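Local coordinates for ABC transporter, substrate binding protein (Aeropyrum pernix, PDB 3EAF) that probably captures a small solute outside the cell and delivers it to a membrane-bound ABC transporter for import, and also binds a magnesium ion, at residues L9-G15 / I53-Y59; P16-V20 / N207-S211; D123-C129 / C377-T381. One frame throughout, in Å; residues are numbered along the deposited sequence.

Interaction 1: L9-G15 / I53-Y59; sequences LLVDETG and IKRDYAY
Asp56 reaches across from the end of strand 53-56 into the turn that follows strand 9-11. Its CB lies 3.9 Å from Glu13 OE1, and because CG stands opposite the backbone N (chi1 169°) the carboxylate swings over to residues 13 and 14. OD1 takes the N-H of Glu13 at 2.8 Å, a nearly straight bond (167°) arriving from above the carboxylate plane; Ala58 N donates to the same oxygen from the opposite face, closing an Asx turn. OD2 accepts from Thr14 OG1 at 2.6 Å through its syn lone pair. Replacing Asp56 by an alanine removes the carboxylate and would probably leave Glu13 N, Ala58 N and the Thr14 hydroxyl without their acceptor, so that the turn could shift. The two strands behind this grip run parallel, neighbours in the N-terminal sheet of a periplasmic-binding-protein fold, with helix 18-38 as the crossover between them. Their backbones alternate bonds, from Leu9 N to Ile53 O through to Tyr57 N on Val11 O (2.9 Å). On the Asp56 face Lys54 passes CG along Leu9 CD2 (3.8 Å), turns about its CG-CD bond (chi3 89°) and ends in a salt bridge from NZ to Glu13 OE2 (2.8 Å); Glu29 gives this lysine a second carboxylate. On the other face Leu10 CD2 sits over the centre of the Tyr57 ring in a CH-pi contact (4.1 Å to the centroid), while the hydroxyl of Tyr57 bonds Asp87.

Interaction 2: P16-V20 / N207-S211; sequences PTSDV and NTISS
Thr17 and Thr208 meet through their methyl groups, CG2 to CG2 at 3.8 Å, the side chains crossing at about a right angle. The hydroxyl of Thr17 faces a different set of partners: it bonds Asp12 and the indole N-H of Trp83, and so joins the start of helix 18-38 both to the loop after strand 3-11, where Asp12 lies, and to the loop after strand 79-82, which carries Trp83.

Asp19, in the first turn of that helix, carries most of the polar contact. With chi1 at 54° its CG is set between the backbone N and the carbonyl carbon, and the carboxylate extends across to the start of helix 209-222. OD2 alone collects three donors there. Thr208 OG1 comes in on the syn lone pair at 2.6 Å; Ser210 OG, at 2.7 Å, and the longer Ser210 N, at 3.2 Å, approach on the anti side, both somewhat out of the carboxylate plane. Because one of these donors is a backbone N-H in the first turn of helix 209-222, the negative charge lies where the helix dipole would probably favour it. The arrangement bridges the two lobes of a type I periplasmic-binding-protein fold: helix 18-38 packs with the sheet containing strand 3-11, whereas helix 209-222 follows strand 202-205 of the other sheet. It is thus a contact across the interlobe cleft, in which such proteins commonly hold their ligand; the glycerol molecule close to Thr17 probably comes from the crystallisation liquor.

Val20 continues the contact with carbon alone, its CG1 resting 3.9 Å from Ile209 CG2. Beyond the pair, Trp233 touches Val20, and the side chain of Ile209 also touches Ser239 and Leu242 of helix 239-243.

Interaction 3: D123-C129 / C377-T381; sequences DYSTQAC and CARYT
Ser125 and Thr381 join their hydroxyls, OG to OG1 at 2.6 Å, the one hydrogen bond between the two segments; either oxygen could be the donor. Both hydroxyls stand opposite their own carbonyl carbon (chi1 -52° and -56°), which directs them at one another across the interface. A turn earlier in helix 377-382, Cys377 is pressed against helix 124-139. Its CB lies 3.5 Å from the backbone N of Thr126, and its SG rests on Cys129 CB at 3.6 Å. The sulfurs of Cys129 and Cys377, 3.9 Å apart, are in van der Waals contact and not joined by a disulfide. Ala378 completes this first shell by setting its methyl CB against Asp123 OD2 at 3.6 Å. This is helix-helix packing, the segments crossing at 131° with axes 8.2 Å apart: the chain's last helix lies on the N-terminal turns of helix 124-139, which runs from strand 117-118 of one sheet to strand 142-148 of the other. Behind the contact, Asp123 is the N-cap of that helix: its OD1 accepts the N-H of Thr126 at 3.0 Å, with a weaker bond from Ser125 N, and its OD2 takes the Thr126 hydroxyl at 2.6 Å, fixing the carboxylate that Ala378 touches. Further out, Ala161 of helix 159-165 lies against both Ser125 and Thr381, and Ala165 against Cys129.

In the fold
Interactions 1 and 2 adjoin, their centres 14 Å apart, and touch through the loop between strand 3-11 and helix 18-38. Interaction 1 lies within the N-terminal sheet, whereas interaction 2 connects that lobe to helix 209-222 of the other. Interaction 3 stands apart, 26 Å from interaction 1 and 21 Å from interaction 2 between centres, and brings the chain's last helix back to helix 124-139. Along the sequence interaction 1 closes before interaction 3 opens, while interaction 2 interleaves with both. Helix 124-139 lies between strand 117-118 of the first sheet and strand 142-148 of the second, and interaction 2 joins the two lobes, consistent with a hinged binding protein.

Interaction 1: L9-G15 / I53-Y59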
# COMPACT_ATOMS: atom_id res chain seq x y z
N LEU A 9 12.31 8.60 7.25
CA LEU A 9 10.93 8.14 7.36
C LEU A 9 10.01 9.28 6.95
O LEU A 9 9.78 10.21 7.72
CB LEU A 9 10.62 7.65 8.78
CG LEU A 9 9.18 7.25 9.11
CD1 LEU A 9 8.67 6.15 8.19
CD2 LEU A 9 9.05 6.83 10.57
N LEU A 10 9.49 9.20 5.73
CA LEU A 10 8.60 10.21 5.19
C LEU A 10 7.14 9.76 5.35
O LEU A 10 6.74 8.73 4.81
CB LEU A 10 8.93 10.46 3.71
CG LEU A 10 8.36 11.70 3.03
CD1 LEU A 10 9.15 12.95 3.40
CD2 LEU A 10 8.35 11.50 1.52
N VAL A 11 6.37 10.52 6.12
CA VAL A 11 5.00 10.13 6.46
C VAL A 11 3.99 11.25 6.26
O VAL A 11 4.35 12.43 6.21
CB VAL A 11 4.90 9.58 7.92
CG1 VAL A 11 5.68 8.27 8.06
CG2 VAL A 11 5.37 10.61 8.96
N ASP A 12 2.72 10.87 6.13
CA ASP A 12 1.64 11.84 6.16
C ASP A 12 0.83 11.65 7.44
O ASP A 12 -0.02 10.76 7.52
CB ASP A 12 0.74 11.71 4.92
CG ASP A 12 -0.38 12.74 4.90
OD1 ASP A 12 -0.42 13.59 5.81
OD2 ASP A 12 -1.22 12.69 3.98
N GLU A 13 1.10 12.49 8.43
CA GLU A 13 0.40 12.42 9.71
C GLU A 13 -0.70 13.46 9.88
O GLU A 13 -1.54 13.34 10.78
CB GLU A 13 1.41 12.54 10.86
CG GLU A 13 2.33 11.34 11.01
CD GLU A 13 3.28 11.48 12.17
OE1 GLU A 13 3.64 12.63 12.53
OE2 GLU A 13 3.68 10.44 12.75
N THR A 14 -0.71 14.47 9.02
CA THR A 14 -1.60 15.62 9.21
C THR A 14 -2.34 16.04 7.94
O THR A 14 -3.23 16.89 7.99
CB THR A 14 -0.83 16.84 9.77
OG1 THR A 14 0.34 17.09 8.97
CG2 THR A 14 -0.43 16.61 11.23
N GLY A 15 -1.96 15.45 6.80
CA GLY A 15 -2.54 15.82 5.50
C GLY A 15 -3.72 14.98 5.04
O GLY A 15 -4.33 14.26 5.84
N ILE A 53 14.97 9.17 10.85
CA ILE A 53 14.60 10.58 10.92
C ILE A 53 13.18 10.74 10.36
O ILE A 53 12.96 10.66 9.15
CB ILE A 53 15.64 11.47 10.16
CG1 ILE A 53 17.06 11.31 10.74
CG2 ILE A 53 15.25 12.94 10.21
CD1 ILE A 53 17.95 10.35 9.94
N LYS A 54 12.22 10.96 11.25
CA LYS A 54 10.82 11.05 10.85
C LYS A 54 10.45 12.47 10.43
O LYS A 54 10.74 13.43 11.14
CB LYS A 54 9.89 10.58 11.97
CG LYS A 54 8.44 10.44 11.52
CD LYS A 54 7.55 9.87 12.60
CE LYS A 54 6.97 10.96 13.48
NZ LYS A 54 5.92 10.42 14.38
N ARG A 55 9.79 12.57 9.28
CA ARG A 55 9.32 13.85 8.76
C ARG A 55 7.88 13.73 8.26
O ARG A 55 7.61 12.95 7.34
CB ARG A 55 10.23 14.33 7.63
CG ARG A 55 11.65 14.70 8.06
CD ARG A 55 11.66 15.98 8.89
NE ARG A 55 13.01 16.37 9.28
CZ ARG A 55 13.56 16.09 10.46
NH1 ARG A 55 12.88 15.42 11.37
NH2 ARG A 55 14.79 16.50 10.72
N ASP A 56 6.97 14.49 8.86
CA ASP A 56 5.58 14.57 8.39
C ASP A 56 5.49 15.61 7.28
O ASP A 56 5.58 16.82 7.54
CB ASP A 56 4.62 14.89 9.54
CG ASP A 56 3.21 15.24 9.07
OD1 ASP A 56 2.75 14.75 8.01
OD2 ASP A 56 2.54 16.00 9.79
N TYR A 57 5.32 15.15 6.05
CA TYR A 57 5.26 16.06 4.90
C TYR A 57 3.84 16.39 4.45
O TYR A 57 3.64 17.18 3.52
CB TYR A 57 6.11 15.52 3.74
CG TYR A 57 5.44 14.52 2.82
CD1 TYR A 57 5.20 14.83 1.48
CD2 TYR A 57 5.07 13.26 3.27
CE1 TYR A 57 4.60 13.91 0.62
CE2 TYR A 57 4.47 12.33 2.43
CZ TYR A 57 4.24 12.66 1.10
OH TYR A 57 3.66 11.75 0.25
N ALA A 58 2.86 15.77 5.12
CA ALA A 58 1.43 16.04 4.89
C ALA A 58 0.97 15.91 3.43
O ALA A 58 0.07 16.64 2.98
CB ALA A 58 1.04 17.42 5.48
N TYR A 59 1.58 14.98 2.69
CA TYR A 59 1.26 14.69 1.28
C TYR A 59 1.61 15.84 0.33
O TYR A 59 1.24 15.82 -0.84
CB TYR A 59 -0.21 14.28 1.12
CG TYR A 59 -0.47 13.23 0.06
CD1 TYR A 59 0.05 11.95 0.19
CD2 TYR A 59 -1.25 13.53 -1.06
CE1 TYR A 59 -0.20 10.97 -0.78
CE2 TYR A 59 -1.50 12.56 -2.03
CZ TYR A 59 -0.97 11.29 -1.88
OH TYR A 59 -1.23 10.34 -2.84
O HOH W 1 2.69 15.76 12.99

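Interaction 2: P16-V20 / N207-S211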
# COMPACT_ATOMS: atom_id res chain seq x y z
N PRO A 16 -4.04 15.05 3.73
CA PRO A 16 -5.26 14.44 3.19
C PRO A 16 -5.24 12.90 3.14
O PRO A 16 -6.28 12.29 2.89
CB PRO A 16 -5.34 15.02 1.78
CG PRO A 16 -3.91 15.27 1.42
CD PRO A 16 -3.27 15.74 2.69
N THR A 17 -4.07 12.30 3.35
CA THR A 17 -3.98 10.84 3.42
C THR A 17 -3.56 10.38 4.83
O THR A 17 -3.13 9.24 5.00
CB THR A 17 -3.04 10.24 2.33
OG1 THR A 17 -1.68 10.63 2.58
CG2 THR A 17 -3.47 10.66 0.91
N SER A 18 -3.71 11.26 5.82
CA SER A 18 -3.39 10.90 7.21
C SER A 18 -4.43 9.95 7.82
O SER A 18 -4.15 9.32 8.84
CB SER A 18 -3.17 12.14 8.09
OG SER A 18 -4.29 13.01 8.07
N ASP A 19 -5.60 9.84 7.20
CA ASP A 19 -6.59 8.82 7.57
C ASP A 19 -5.95 7.42 7.61
O ASP A 19 -6.26 6.61 8.50
CB ASP A 19 -7.83 8.85 6.65
CG ASP A 19 -7.50 8.76 5.14
OD1 ASP A 19 -6.31 8.64 4.76
OD2 ASP A 19 -8.45 8.81 4.33
N VAL A 20 -5.04 7.15 6.68
CA VAL A 20 -4.28 5.89 6.63
C VAL A 20 -2.80 6.09 7.00
O VAL A 20 -2.10 5.13 7.38
CB VAL A 20 -4.42 5.19 5.24
CG1 VAL A 20 -5.86 4.74 5.00
CG2 VAL A 20 -3.95 6.11 4.09
N ASN A 207 -9.42 5.99 -4.10
CA ASN A 207 -8.99 6.94 -3.07
C ASN A 207 -8.79 6.28 -1.70
O ASN A 207 -8.98 5.07 -1.55
CB ASN A 207 -10.02 8.08 -2.93
CG ASN A 207 -10.19 8.90 -4.20
OD1 ASN A 207 -9.45 8.74 -5.18
ND2 ASN A 207 -11.16 9.80 -4.19
N THR A 208 -8.41 7.08 -0.70
CA THR A 208 -8.22 6.58 0.67
C THR A 208 -9.57 6.37 1.37
O THR A 208 -10.61 6.79 0.86
CB THR A 208 -7.32 7.52 1.52
OG1 THR A 208 -8.02 8.74 1.79
CG2 THR A 208 -6.01 7.82 0.80
N ILE A 209 -9.52 5.74 2.54
CA ILE A 209 -10.71 5.31 3.28
C ILE A 209 -11.76 6.39 3.52
O ILE A 209 -12.95 6.09 3.58
CB ILE A 209 -10.33 4.58 4.62
CG1 ILE A 209 -11.55 3.90 5.25
CG2 ILE A 209 -9.62 5.54 5.60
CD1 ILE A 209 -11.24 2.93 6.38
N SER A 210 -11.34 7.65 3.66
CA SER A 210 -12.27 8.75 3.95
C SER A 210 -13.31 8.94 2.85
O SER A 210 -14.50 8.92 3.12
CB SER A 210 -11.51 10.06 4.19
OG SER A 210 -10.69 9.94 5.34
N SER A 211 -12.86 9.12 1.61
CA SER A 211 -13.80 9.29 0.51
C SER A 211 -14.45 7.97 0.07
O SER A 211 -15.62 7.96 -0.31
CB SER A 211 -13.16 10.02 -0.67
OG SER A 211 -12.02 9.33 -1.14

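Interaction 3: D123-C129 / C377-T381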
# COMPACT_ATOMS: atom_id res chain seq x y z
N ASP A 123 1.99 -4.29 -7.37
CA ASP A 123 1.68 -2.92 -7.75
C ASP A 123 0.17 -2.71 -7.71
O ASP A 123 -0.59 -3.68 -7.75
CB ASP A 123 2.19 -2.65 -9.15
CG ASP A 123 1.50 -3.51 -10.18
OD1 ASP A 123 0.56 -3.01 -10.82
OD2 ASP A 123 1.86 -4.69 -10.29
N TYR A 124 -0.25 -1.45 -7.66
CA TYR A 124 -1.67 -1.07 -7.61
C TYR A 124 -2.55 -1.67 -8.71
O TYR A 124 -3.73 -1.95 -8.49
CB TYR A 124 -1.80 0.45 -7.69
CG TYR A 124 -1.54 1.21 -6.41
CD1 TYR A 124 -0.84 2.42 -6.44
CD2 TYR A 124 -2.01 0.75 -5.18
CE1 TYR A 124 -0.61 3.15 -5.28
CE2 TYR A 124 -1.78 1.48 -4.00
CZ TYR A 124 -1.07 2.67 -4.07
OH TYR A 124 -0.83 3.41 -2.93
N SER A 125 -1.99 -1.83 -9.90
CA SER A 125 -2.75 -2.31 -11.05
C SER A 125 -3.05 -3.81 -10.94
O SER A 125 -4.20 -4.23 -11.09
CB SER A 125 -2.02 -1.97 -12.36
OG SER A 125 -1.68 -0.59 -12.40
N THR A 126 -2.01 -4.60 -10.66
CA THR A 126 -2.14 -6.03 -10.37
C THR A 126 -3.08 -6.29 -9.20
O THR A 126 -3.89 -7.22 -9.25
CB THR A 126 -0.77 -6.66 -10.06
OG1 THR A 126 0.14 -6.39 -11.13
CG2 THR A 126 -0.89 -8.17 -9.85
N GLN A 127 -2.96 -5.48 -8.15
CA GLN A 127 -3.90 -5.53 -7.02
C GLN A 127 -5.34 -5.29 -7.49
O GLN A 127 -6.24 -6.07 -7.17
CB GLN A 127 -3.51 -4.50 -5.94
CG GLN A 127 -2.27 -4.88 -5.12
CD GLN A 127 -2.04 -3.98 -3.92
OE1 GLN A 127 -0.92 -3.49 -3.69
NE2 GLN A 127 -3.08 -3.78 -3.12
N ALA A 128 -5.54 -4.20 -8.23
CA ALA A 128 -6.87 -3.83 -8.73
C ALA A 128 -7.48 -4.92 -9.60
O ALA A 128 -8.63 -5.29 -9.43
CB ALA A 128 -6.80 -2.52 -9.51
N CYS A 129 -6.68 -5.44 -10.53
CA CYS A 129 -7.17 -6.46 -11.46
C CYS A 129 -7.45 -7.78 -10.75
O CYS A 129 -8.37 -8.51 -11.13
CB CYS A 129 -6.21 -6.63 -12.64
SG CYS A 129 -6.12 -5.15 -13.69
N CYS A 377 -0.99 -6.58 -16.02
CA CYS A 377 -1.46 -5.35 -15.37
C CYS A 377 -0.34 -4.33 -15.17
O CYS A 377 -0.50 -3.15 -15.47
CB CYS A 377 -2.08 -5.69 -14.01
SG CYS A 377 -2.88 -7.30 -13.91
N ALA A 378 0.79 -4.81 -14.65
CA ALA A 378 1.94 -3.97 -14.34
C ALA A 378 2.46 -3.25 -15.58
O ALA A 378 2.55 -2.02 -15.59
CB ALA A 378 3.05 -4.80 -13.71
N ARG A 379 2.78 -4.01 -16.62
CA ARG A 379 3.35 -3.42 -17.83
C ARG A 379 2.38 -2.50 -18.58
O ARG A 379 2.82 -1.56 -19.23
CB ARG A 379 3.97 -4.49 -18.73
CG ARG A 379 5.26 -5.04 -18.14
CD ARG A 379 6.02 -5.92 -19.11
NE ARG A 379 7.20 -6.52 -18.48
CZ ARG A 379 7.17 -7.61 -17.72
NH1 ARG A 379 6.02 -8.24 -17.49
NH2 ARG A 379 8.29 -8.07 -17.18
N TYR A 380 1.07 -2.74 -18.44
CA TYR A 380 0.06 -1.83 -19.00
C TYR A 380 0.27 -0.43 -18.46
O TYR A 380 0.26 0.54 -19.22
CB TYR A 380 -1.37 -2.28 -18.66
CG TYR A 380 -1.82 -3.61 -19.24
CD1 TYR A 380 -1.11 -4.24 -20.27
CD2 TYR A 380 -2.97 -4.23 -18.77
CE1 TYR A 380 -1.53 -5.47 -20.80
CE2 TYR A 380 -3.40 -5.44 -19.30
CZ TYR A 380 -2.68 -6.05 -20.31
OH TYR A 380 -3.11 -7.26 -20.82
N THR A 381 0.48 -0.33 -17.15
CA THR A 381 0.65 0.96 -16.49
C THR A 381 2.01 1.58 -16.83
O THR A 381 2.11 2.78 -17.07
CB THR A 381 0.45 0.83 -14.96
OG1 THR A 381 -0.84 0.27 -14.70
CG2 THR A 381 0.55 2.20 -14.28